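Local coordinates for BMC domain protein (Clostridiales bacterium 1_7_47FAA, PDB 4OLO) that forms part of the shell of a glycyl-radical type bacterial microcompartment and probably carries an iron-sulfur cluster, which is absent from this ligand-free form, at residues 48-51 with 52-56. Numbering follows the deposited sequence.
Sequences AADV and AEKAV
Near the end of helix 42-53, Ala52 N makes an almost straight hydrogen bond to Ala48 O (3.0 Å), and the next two i to i+4 hydrogen bonds become progressively more bent. Glu53 N lies 2.9 Å from Ala49 O; Lys54 N reaches Asp50 O at 3.2 Å, with 137° at the hydrogen. Lys54 N also makes a weak hydrogen bond to Val51 O, and the chain then turns extended at Ala55. One turn apart on the face of the helix turned to a second subunit, Asp50 and Lys54 form a salt bridge, with NZ 2.9 Å from OD2. The ammonium meets the syn side of the carboxylate, 16° out of its plane. Lys54 CG, anti to its carbonyl carbon (chi1 -72°), passes 3.5 Å from Asp50 O, and the straight chain beyond it delivers NZ to the acid. Ala48 and Ala49 pack on Leu74 and Ala52 on Ile76, joining the helix to strand 73-78. Thr13 OG1 and Thr10 N of the second subunit hydrogen-bond Asp50 OD1, and its Ser8 O accepts a hydrogen bond from Lys54 NZ. With both carboxylate oxygens engaged, the buried Asp50 is probably held as an anion, tying the helix end to the subunit interface.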
loop_
_atom_site.group_PDB
_atom_site.type_symbol
_atom_site.label_atom_id
_atom_site.label_comp_id
_atom_site.label_asym_id
_atom_site.label_seq_id
_atom_site.Cartn_x
_atom_site.Cartn_y
_atom_site.Cartn_z
ATOM N N ALA B 48 14.068 15.967 8.390
ATOM C CA ALA B 48 14.492 15.530 9.722
ATOM C C ALA B 48 15.911 14.933 9.656
ATOM O O ALA B 48 16.753 15.252 10.511
ATOM C CB ALA B 48 13.497 14.496 10.273
ATOM N N ALA B 49 16.174 14.088 8.623
ATOM C CA ALA B 49 17.477 13.436 8.385
ATOM C C ALA B 49 18.553 14.480 8.278
ATOM O O ALA B 49 19.622 14.278 8.840
ATOM C CB ALA B 49 17.437 12.590 7.115
ATOM N N ASP B 50 18.262 15.626 7.611
ATOM C CA ASP B 50 19.241 16.705 7.467
ATOM C C ASP B 50 19.614 17.351 8.795
ATOM O O ASP B 50 20.786 17.624 9.023
ATOM C CB ASP B 50 18.796 17.750 6.439
ATOM C CG ASP B 50 19.935 18.661 6.023
ATOM O OD1 ASP B 50 20.879 18.168 5.368
ATOM O OD2 ASP B 50 19.884 19.870 6.358
ATOM N N VAL B 51 18.622 17.576 9.680
ATOM C CA VAL B 51 18.838 18.146 11.015
ATOM C C VAL B 51 19.700 17.184 11.838
ATOM O O VAL B 51 20.708 17.600 12.413
ATOM C CB VAL B 51 17.506 18.506 11.729
ATOM C CG1 VAL B 51 17.783 19.062 13.141
ATOM C CG2 VAL B 51 16.688 19.493 10.896
ATOM N N ALA B 52 19.353 15.897 11.801
ATOM C CA ALA B 52 20.076 14.827 12.492
ATOM C C ALA B 52 21.535 14.685 11.985
ATOM O O ALA B 52 22.448 14.476 12.799
ATOM C CB ALA B 52 19.328 13.516 12.340
ATOM N N GLU B 53 21.764 14.822 10.658
ATOM C CA GLU B 53 23.123 14.745 10.094
ATOM C C GLU B 53 24.000 15.921 10.555
ATOM O O GLU B 53 25.224 15.800 10.631
ATOM C CB GLU B 53 23.101 14.682 8.556
ATOM C CG GLU B 53 22.594 13.365 7.992
ATOM C CD GLU B 53 23.586 12.226 7.886
ATOM O OE1 GLU B 53 24.741 12.384 8.345
ATOM O OE2 GLU B 53 23.211 11.175 7.318
ATOM N N LYS B 54 23.376 17.059 10.848
ATOM C CA LYS B 54 24.054 18.277 11.313
ATOM C C LYS B 54 24.186 18.283 12.847
ATOM O O LYS B 54 24.839 19.153 13.401
ATOM C CB LYS B 54 23.309 19.524 10.807
ATOM C CG LYS B 54 23.500 19.750 9.317
ATOM C CD LYS B 54 22.534 20.774 8.751
ATOM C CE LYS B 54 22.889 21.062 7.312
ATOM N NZ LYS B 54 21.909 21.972 6.676
ATOM N N ALA B 55 23.563 17.310 13.535
ATOM C CA ALA B 55 23.648 17.191 14.994
ATOM C C ALA B 55 24.925 16.419 15.441
ATOM O O ALA B 55 25.266 15.363 14.881
ATOM C CB ALA B 55 22.399 16.521 15.548
ATOM N N VAL B 56 25.599 16.949 16.472
ATOM C CA VAL B 56 26.782 16.342 17.093
ATOM C C VAL B 56 26.385 15.073 17.895
ATOM O O VAL B 56 25.317 15.004 18.488
ATOM C CB VAL B 56 27.562 17.387 17.963
ATOM C CG1 VAL B 56 28.719 16.761 18.748
ATOM C CG2 VAL B 56 28.074 18.530 17.106
#